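WZI (Escherichia coli, PDB 2YNK) is an outer-membrane lectin, a carbohydrate-binding beta-barrel involved in the assembly of group 1 capsule on the surface of Escherichia coli. Local coordinates at residues Ala199-Gln204 with His210-Gly215; Tyr341-His346 with Gly351-Gly356. One frame throughout, in Å; residues are numbered along the deposited sequence.

Contact 1 lies at the turn end of the hairpin formed by the barrel strands 193-201 and 212-221, and contact 2 folds back the long excursion that follows strand 322-331. Their centres lie 13 Å apart on the same side of the chain's centre, and they touch directly. Asn203 N lies 2.8 Å from Gln354 OE1 and Gln204 OE1 lies 3.0 Å from Gln355 NE2, both probable hydrogen bonds, while the Met202 methyl packs against the backbone of Tyr353. The end of the hairpin is thus tied to the excursion. The bound alkanes keep their distance: an octane about 8 Å from the Gln201 side chain, a hexane about 13 Å from that of Tyr352.

Contact 1: Ala199-Gln204 with His210-Gly215; sequences ASQMNQ and HAKIIG
Met202, a selenomethionine, reaches from just past the end of strand 193-201 over the chain that begins strand 212-221, and its side chain accounts for much of what meets there. CB starts 3.3 Å from Ala211 O. CG, set anti to the carbonyl carbon (chi1 -67°), stays close to the same oxygen and comes within 3.8 Å of Ile213 CG1. From there SE reaches Ala211 CB at 4.0 Å and also approaches the Ile213 CD1 methyl. A bend at chi3 (85°) then turns the CE methyl off toward Tyr353 of contact 2. Gln235 of the neighbouring strand 226-236 touches both Met202 and Ile213, so the patch borders the next strand of the barrel wall.

The backbones run antiparallel. Ser200 and Ile213 form a hydrogen-bonded pair, with Ser200 N to Ile213 O and Ile213 N to Ser200 O both at 2.9 Å. Beyond the regular strand, Met202 N makes an almost straight bond to Ala211 O, so the pairing outlasts the strands by a step. The other face carries Ala199 with Ile214, packed CB to CG1 at 4.1 Å, and Gln201 with Lys212. These last two lie side by side and point the same way; a bond between amide and ammonium is not supported by the angle, and Lys212 NZ makes a weak bond to His210 O.

The chemistry is therefore divided: Met202, Ala211 and Ile213 form an apolar cluster at the hairpin end, next to Ser200, the opposite face is mixed, and backbone bonds hold both in register.

Contact 2: Tyr341-His346 with Gly351-Gly356; sequences YSYTHH and GYYQQG
Tyr343 and Tyr352 bring their rings together beside the bond that joins the two segments, from Tyr352 N to Tyr343 O at 2.9 Å. That bond is fairly straight at hydrogen (163°), although the donor sits above the carbonyl plane. The ring of Tyr352 is directed by its first torsion, with CG anti to the backbone N (chi1 -168°), whereas Tyr343 places CG beside its own N. The two side chains run obliquely past each other. Their planes are inclined at 34° and their centroids are 5.7 Å apart, an oblique pairing in which Tyr343 CD1 meets Tyr352 CD2 at 3.7 Å.

Tyr353 comes in from another direction, crossing Tyr343 at about a right angle. Its CG also lies beside its backbone N, which carries the ring back toward the first segment. CE1 packs on Tyr343 CB at 3.7 Å and presents the ring edge to Tyr343 O, 3.4 Å from CE1, while the hydroxyl lies near the plane of the Tyr343 ring at its edge. Tyr343 O thus receives the Tyr352 amide and has an aromatic edge close by.

Both segments turn sharply here. Tyr343 is the third residue of a type II turn from Tyr341 to Thr344, and Tyr352 is the centre of an inverse gamma turn. Gly351, whose phi is positive, has its CA close to Tyr343 O.

Leu270 of strand 268-278 touches both paired rings. Tyrosine rings thus line this buried contact within the excursion between barrel strands 322-331 and 368-377. The hydroxyls of Tyr343 and Tyr352 tie that excursion to Leu160 O and Ile161 O, while Tyr343 OH to Asp361 N and Tyr353 OH to Gly365 N are bonds within it.

Contact 1: Ala199-Gln204 with His210-Gly215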
ATOM      1  N   ALA A 199       8.797  12.283   7.195  1.00 49.83           N
ATOM      2  CA  ALA A 199      10.065  12.058   7.908  1.00 49.77           C
ATOM      3  C   ALA A 199       9.815  11.050   9.032  1.00 48.38           C
ATOM      4  O   ALA A 199       8.966  11.277   9.890  1.00 47.05           O
ATOM      5  CB  ALA A 199      10.619  13.360   8.455  1.00 48.84           C
ATOM      6  N   SER A 200      10.549   9.937   8.996  1.00 49.28           N
ATOM      7  CA  SER A 200      10.320   8.780   9.871  1.00 49.85           C
ATOM      8  C   SER A 200      11.631   8.237  10.462  1.00 49.92           C
ATOM      9  O   SER A 200      12.719   8.517   9.965  1.00 47.87           O
ATOM     10  CB  SER A 200       9.634   7.661   9.082  1.00 51.69           C
ATOM     11  OG  SER A 200       8.351   8.045   8.602  1.00 54.92           O
ATOM     12  N   GLN A 201      11.506   7.454  11.529  1.00 51.20           N
ATOM     13  CA  GLN A 201      12.649   6.835  12.200  1.00 49.83           C
ATOM     14  C   GLN A 201      12.543   5.320  12.121  1.00 49.28           C
ATOM     15  O   GLN A 201      11.550   4.728  12.554  1.00 49.96           O
ATOM     16  CB  GLN A 201      12.699   7.261  13.661  1.00 50.78           C
ATOM     17  CG  GLN A 201      13.990   6.849  14.355  1.00 53.18           C
ATOM     18  CD  GLN A 201      14.100   7.397  15.762  1.00 53.58           C
ATOM     19  OE1 GLN A 201      14.819   8.360  16.001  1.00 54.12           O
ATOM     20  NE2 GLN A 201      13.373   6.796  16.698  1.00 54.58           N
HETATM   21  N   MSE A 202      13.569   4.686  11.570  1.00 50.01           N
HETATM   22  CA  MSE A 202      13.584   3.227  11.449  1.00 49.45           C
HETATM   23  C   MSE A 202      13.732   2.624  12.822  1.00 47.55           C
HETATM   24  O   MSE A 202      14.336   3.228  13.709  1.00 45.45           O
HETATM   25  CB  MSE A 202      14.731   2.799  10.546  1.00 51.94           C
HETATM   26  CG  MSE A 202      14.504   3.264   9.115  1.00 53.85           C
HETATM   27 SE   MSE A 202      15.870   2.416   7.994  1.00 62.76          SE
HETATM   28  CE  MSE A 202      14.867   0.737   7.731  1.00 59.92           C
ATOM     29  N   ASN A 203      13.172   1.430  12.998  1.00 46.60           N
ATOM     30  CA  ASN A 203      13.105   0.758  14.297  1.00 45.85           C
ATOM     31  C   ASN A 203      13.993  -0.477  14.316  1.00 45.26           C
ATOM     32  O   ASN A 203      14.030  -1.235  13.333  1.00 45.25           O
ATOM     33  CB  ASN A 203      11.661   0.358  14.592  1.00 45.33           C
ATOM     34  CG  ASN A 203      11.463  -0.156  16.003  1.00 45.39           C
ATOM     35  OD1 ASN A 203      12.180   0.218  16.925  1.00 47.69           O
ATOM     36  ND2 ASN A 203      10.465  -1.008  16.177  1.00 45.16           N
ATOM     37  N   GLN A 204      14.709  -0.664  15.431  1.00 45.69           N
ATOM     38  CA  GLN A 204      15.668  -1.771  15.611  1.00 45.06           C
ATOM     39  C   GLN A 204      16.587  -1.921  14.400  1.00 44.37           C
ATOM     40  O   GLN A 204      16.932  -3.029  14.004  1.00 45.70           O
ATOM     41  CB  GLN A 204      14.939  -3.096  15.865  1.00 44.77           C
ATOM     42  CG  GLN A 204      14.236  -3.210  17.211  1.00 44.79           C
ATOM     43  CD  GLN A 204      13.674  -4.605  17.439  1.00 45.38           C
ATOM     44  OE1 GLN A 204      13.500  -5.389  16.490  1.00 44.14           O
ATOM     45  NE2 GLN A 204      13.395  -4.934  18.706  1.00 46.58           N
ATOM     46  N   HIS A 210      18.457   4.190  14.773  1.00 46.62           N
ATOM     47  CA  HIS A 210      17.661   5.418  14.575  1.00 45.79           C
ATOM     48  C   HIS A 210      17.888   6.073  13.246  1.00 42.44           C
ATOM     49  O   HIS A 210      18.092   7.274  13.182  1.00 43.29           O
ATOM     50  CB  HIS A 210      17.934   6.408  15.698  1.00 48.38           C
ATOM     51  CG  HIS A 210      18.108   5.754  17.044  1.00 52.67           C
ATOM     52  ND1 HIS A 210      17.200   4.904  17.559  1.00 55.18           N
ATOM     53  CD2 HIS A 210      19.135   5.852  17.985  1.00 55.10           C
ATOM     54  CE1 HIS A 210      17.620   4.477  18.771  1.00 55.48           C
ATOM     55  NE2 HIS A 210      18.804   5.056  19.029  1.00 56.27           N
ATOM     56  N   ALA A 211      17.864   5.295  12.173  1.00 40.38           N
ATOM     57  CA  ALA A 211      18.030   5.845  10.839  1.00 41.76           C
ATOM     58  C   ALA A 211      16.701   6.449  10.369  1.00 44.28           C
ATOM     59  O   ALA A 211      15.604   5.938  10.664  1.00 43.55           O
ATOM     60  CB  ALA A 211      18.508   4.782   9.860  1.00 40.29           C
ATOM     61  N   LYS A 212      16.804   7.534   9.620  1.00 45.44           N
ATOM     62  CA  LYS A 212      15.627   8.234   9.174  1.00 45.93           C
ATOM     63  C   LYS A 212      15.314   7.840   7.750  1.00 47.22           C
ATOM     64  O   LYS A 212      16.218   7.624   6.943  1.00 47.11           O
ATOM     65  CB  LYS A 212      15.831   9.739   9.266  1.00 46.17           C
ATOM     66  CG  LYS A 212      16.558  10.197  10.525  1.00 47.04           C
ATOM     67  CD  LYS A 212      15.930   9.675  11.807  1.00 46.41           C
ATOM     68  CE  LYS A 212      16.663  10.229  13.016  1.00 47.36           C
ATOM     69  NZ  LYS A 212      16.091   9.683  14.274  1.00 47.48           N
ATOM     70  N   ILE A 213      14.024   7.720   7.455  1.00 48.18           N
ATOM     71  CA  ILE A 213      13.567   7.680   6.082  1.00 48.78           C
ATOM     72  C   ILE A 213      12.833   8.997   5.855  1.00 48.33           C
ATOM     73  O   ILE A 213      11.815   9.269   6.488  1.00 48.19           O
ATOM     74  CB  ILE A 213      12.676   6.459   5.798  1.00 48.87           C
ATOM     75  CG1 ILE A 213      13.449   5.161   6.055  1.00 51.48           C
ATOM     76  CG2 ILE A 213      12.200   6.466   4.355  1.00 48.57           C
ATOM     77  CD1 ILE A 213      14.545   4.861   5.047  1.00 50.90           C
ATOM     78  N   ILE A 214      13.394   9.831   4.988  1.00 48.89           N
ATOM     79  CA  ILE A 214      12.779  11.099   4.612  1.00 51.32           C
ATOM     80  C   ILE A 214      12.431  11.008   3.140  1.00 50.78           C
ATOM     81  O   ILE A 214      13.227  10.499   2.342  1.00 50.85           O
ATOM     82  CB  ILE A 214      13.715  12.287   4.895  1.00 52.09           C
ATOM     83  CG1 ILE A 214      13.978  12.371   6.405  1.00 53.37           C
ATOM     84  CG2 ILE A 214      13.105  13.588   4.392  1.00 49.17           C
ATOM     85  CD1 ILE A 214      15.342  12.907   6.761  1.00 54.95           C
ATOM     86  N   GLY A 215      11.234  11.466   2.787  1.00 50.34           N
ATOM     87  CA  GLY A 215      10.721  11.223   1.444  1.00 51.09           C
ATOM     88  C   GLY A 215       9.640  12.155   0.948  1.00 51.33           C
ATOM     89  O   GLY A 215       8.977  12.861   1.719  1.00 52.03           O
TER

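Contact 2: Tyr341-His346 with Gly351-Gly356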
ATOM      1  N   TYR A 341      22.345  -5.745  -5.658  1.00 59.70           N
ATOM      2  CA  TYR A 341      22.398  -4.279  -5.536  1.00 58.54           C
ATOM      3  C   TYR A 341      21.045  -3.637  -5.181  1.00 56.36           C
ATOM      4  O   TYR A 341      21.007  -2.580  -4.554  1.00 54.06           O
ATOM      5  CB  TYR A 341      22.943  -3.667  -6.825  1.00 59.69           C
ATOM      6  CG  TYR A 341      23.280  -2.195  -6.727  1.00 59.74           C
ATOM      7  CD1 TYR A 341      24.380  -1.760  -5.994  1.00 58.26           C
ATOM      8  CD2 TYR A 341      22.496  -1.234  -7.374  1.00 59.59           C
ATOM      9  CE1 TYR A 341      24.692  -0.416  -5.902  1.00 57.97           C
ATOM     10  CE2 TYR A 341      22.805   0.116  -7.293  1.00 58.83           C
ATOM     11  CZ  TYR A 341      23.906   0.517  -6.558  1.00 59.08           C
ATOM     12  OH  TYR A 341      24.216   1.855  -6.475  1.00 59.03           O
ATOM     13  N   SER A 342      19.936  -4.258  -5.573  1.00 57.09           N
ATOM     14  CA  SER A 342      18.622  -3.698  -5.237  1.00 55.38           C
ATOM     15  C   SER A 342      18.356  -3.819  -3.739  1.00 55.00           C
ATOM     16  O   SER A 342      18.572  -4.873  -3.139  1.00 58.78           O
ATOM     17  CB  SER A 342      17.507  -4.361  -6.043  1.00 52.97           C
ATOM     18  OG  SER A 342      17.493  -3.869  -7.369  1.00 52.90           O
ATOM     19  N   TYR A 343      17.910  -2.718  -3.144  1.00 53.95           N
ATOM     20  CA  TYR A 343      17.608  -2.656  -1.717  1.00 53.24           C
ATOM     21  C   TYR A 343      18.822  -2.968  -0.821  1.00 50.83           C
ATOM     22  O   TYR A 343      18.679  -3.310   0.347  1.00 48.37           O
ATOM     23  CB  TYR A 343      16.412  -3.560  -1.388  1.00 54.74           C
ATOM     24  CG  TYR A 343      15.120  -3.239  -2.129  1.00 54.99           C
ATOM     25  CD1 TYR A 343      14.830  -1.950  -2.577  1.00 55.43           C
ATOM     26  CD2 TYR A 343      14.168  -4.228  -2.339  1.00 55.96           C
ATOM     27  CE1 TYR A 343      13.638  -1.672  -3.226  1.00 57.00           C
ATOM     28  CE2 TYR A 343      12.973  -3.958  -2.986  1.00 56.26           C
ATOM     29  CZ  TYR A 343      12.710  -2.679  -3.427  1.00 57.25           C
ATOM     30  OH  TYR A 343      11.515  -2.411  -4.066  1.00 56.75           O
ATOM     31  N   THR A 344      20.006  -2.787  -1.391  1.00 51.63           N
ATOM     32  CA  THR A 344      21.294  -2.954  -0.724  1.00 50.75           C
ATOM     33  C   THR A 344      21.856  -1.574  -0.474  1.00 50.03           C
ATOM     34  O   THR A 344      21.528  -0.637  -1.201  1.00 50.79           O
ATOM     35  CB  THR A 344      22.268  -3.692  -1.666  1.00 51.13           C
ATOM     36  OG1 THR A 344      21.999  -5.092  -1.606  1.00 52.67           O
ATOM     37  CG2 THR A 344      23.724  -3.420  -1.331  1.00 51.56           C
ATOM     38  N   HIS A 345      22.689  -1.437   0.550  1.00 48.77           N
ATOM     39  CA  HIS A 345      23.531  -0.254   0.681  1.00 49.31           C
ATOM     40  C   HIS A 345      24.815  -0.536   1.444  1.00 52.88           C
ATOM     41  O   HIS A 345      24.887  -1.486   2.225  1.00 53.21           O
ATOM     42  CB  HIS A 345      22.761   0.899   1.303  1.00 45.77           C
ATOM     43  CG  HIS A 345      23.368   2.235   1.015  1.00 44.83           C
ATOM     44  ND1 HIS A 345      23.904   3.002   1.970  1.00 44.38           N
ATOM     45  CD2 HIS A 345      23.550   2.912  -0.183  1.00 45.49           C
ATOM     46  CE1 HIS A 345      24.398   4.125   1.421  1.00 45.72           C
ATOM     47  NE2 HIS A 345      24.180   4.072   0.100  1.00 45.94           N
ATOM     48  N   HIS A 346      25.834   0.299   1.225  1.00 55.33           N
ATOM     49  CA  HIS A 346      27.169   0.078   1.799  1.00 58.83           C
ATOM     50  C   HIS A 346      27.391   0.808   3.099  1.00 59.31           C
ATOM     51  O   HIS A 346      28.263   0.416   3.880  1.00 60.33           O
ATOM     52  CB  HIS A 346      28.265   0.427   0.787  1.00 61.76           C
ATOM     53  CG  HIS A 346      28.232   1.868   0.310  1.00 64.11           C
ATOM     54  ND1 HIS A 346      27.211   2.372  -0.415  1.00 63.47           N
ATOM     55  CD2 HIS A 346      29.145   2.904   0.471  1.00 65.41           C
ATOM     56  CE1 HIS A 346      27.453   3.663  -0.696  1.00 62.78           C
ATOM     57  NE2 HIS A 346      28.637   3.990  -0.157  1.00 64.87           N
ATOM     58  N   GLY A 351      20.347  -2.716   4.544  1.00 51.20           N
ATOM     59  CA  GLY A 351      19.630  -2.560   3.288  1.00 50.18           C
ATOM     60  C   GLY A 351      18.371  -1.750   3.481  1.00 48.42           C
ATOM     61  O   GLY A 351      18.177  -1.158   4.533  1.00 47.54           O
ATOM     62  N   TYR A 352      17.519  -1.734   2.455  1.00 49.07           N
ATOM     63  CA  TYR A 352      16.254  -0.980   2.464  1.00 46.59           C
ATOM     64  C   TYR A 352      15.162  -1.873   3.083  1.00 46.80           C
ATOM     65  O   TYR A 352      14.190  -2.263   2.418  1.00 46.34           O
ATOM     66  CB  TYR A 352      15.913  -0.540   1.037  1.00 46.19           C
ATOM     67  CG  TYR A 352      14.793   0.485   0.916  1.00 46.59           C
ATOM     68  CD1 TYR A 352      14.902   1.737   1.512  1.00 47.67           C
ATOM     69  CD2 TYR A 352      13.644   0.210   0.176  1.00 45.26           C
ATOM     70  CE1 TYR A 352      13.890   2.677   1.406  1.00 46.90           C
ATOM     71  CE2 TYR A 352      12.626   1.142   0.059  1.00 46.12           C
ATOM     72  CZ  TYR A 352      12.752   2.374   0.676  1.00 47.14           C
ATOM     73  OH  TYR A 352      11.752   3.310   0.570  1.00 45.66           O
ATOM     74  N   TYR A 353      15.378  -2.222   4.359  1.00 46.07           N
ATOM     75  CA  TYR A 353      14.522  -3.133   5.122  1.00 43.84           C
ATOM     76  C   TYR A 353      14.453  -2.696   6.582  1.00 44.68           C
ATOM     77  O   TYR A 353      15.474  -2.329   7.162  1.00 43.52           O
ATOM     78  CB  TYR A 353      15.088  -4.553   5.137  1.00 41.83           C
ATOM     79  CG  TYR A 353      15.244  -5.216   3.800  1.00 40.63           C
ATOM     80  CD1 TYR A 353      16.304  -4.896   2.971  1.00 41.59           C
ATOM     81  CD2 TYR A 353      14.367  -6.199   3.385  1.00 40.35           C
ATOM     82  CE1 TYR A 353      16.479  -5.517   1.746  1.00 41.54           C
ATOM     83  CE2 TYR A 353      14.525  -6.831   2.160  1.00 41.19           C
ATOM     84  CZ  TYR A 353      15.590  -6.485   1.344  1.00 41.67           C
ATOM     85  OH  TYR A 353      15.765  -7.084   0.120  1.00 42.60           O
ATOM     86  N   GLN A 354      13.259  -2.764   7.176  1.00 43.97           N
ATOM     87  CA  GLN A 354      13.120  -2.618   8.613  1.00 42.34           C
ATOM     88  C   GLN A 354      12.774  -3.967   9.184  1.00 42.46           C
ATOM     89  O   GLN A 354      11.833  -4.605   8.710  1.00 42.17           O
ATOM     90  CB  GLN A 354      12.016  -1.646   8.966  1.00 43.03           C
ATOM     91  CG  GLN A 354      11.925  -1.394  10.457  1.00 43.37           C
ATOM     92  CD  GLN A 354      10.846  -0.425  10.818  1.00 41.91           C
ATOM     93  OE1 GLN A 354      11.123   0.705  11.203  1.00 42.05           O
ATOM     94  NE2 GLN A 354       9.605  -0.856  10.694  1.00 42.85           N
ATOM     95  N   GLN A 355      13.538  -4.392  10.196  1.00 41.49           N
ATOM     96  CA  GLN A 355      13.352  -5.684  10.851  1.00 39.85           C
ATOM     97  C   GLN A 355      13.273  -6.814   9.847  1.00 39.69           C
ATOM     98  O   GLN A 355      12.498  -7.758   9.999  1.00 41.10           O
ATOM     99  CB  GLN A 355      12.135  -5.648  11.764  1.00 39.98           C
ATOM    100  CG  GLN A 355      12.287  -4.582  12.837  1.00 41.54           C
ATOM    101  CD  GLN A 355      11.027  -4.311  13.616  1.00 42.30           C
ATOM    102  OE1 GLN A 355       9.987  -3.977  13.043  1.00 44.81           O
ATOM    103  NE2 GLN A 355      11.121  -4.409  14.938  1.00 42.22           N
ATOM    104  N   GLY A 356      14.099  -6.705   8.813  1.00 40.59           N
ATOM    105  CA  GLY A 356      14.220  -7.741   7.800  1.00 42.48           C
ATOM    106  C   GLY A 356      13.187  -7.621   6.708  1.00 43.20           C
ATOM    107  O   GLY A 356      13.326  -8.220   5.635  1.00 42.93           O
TER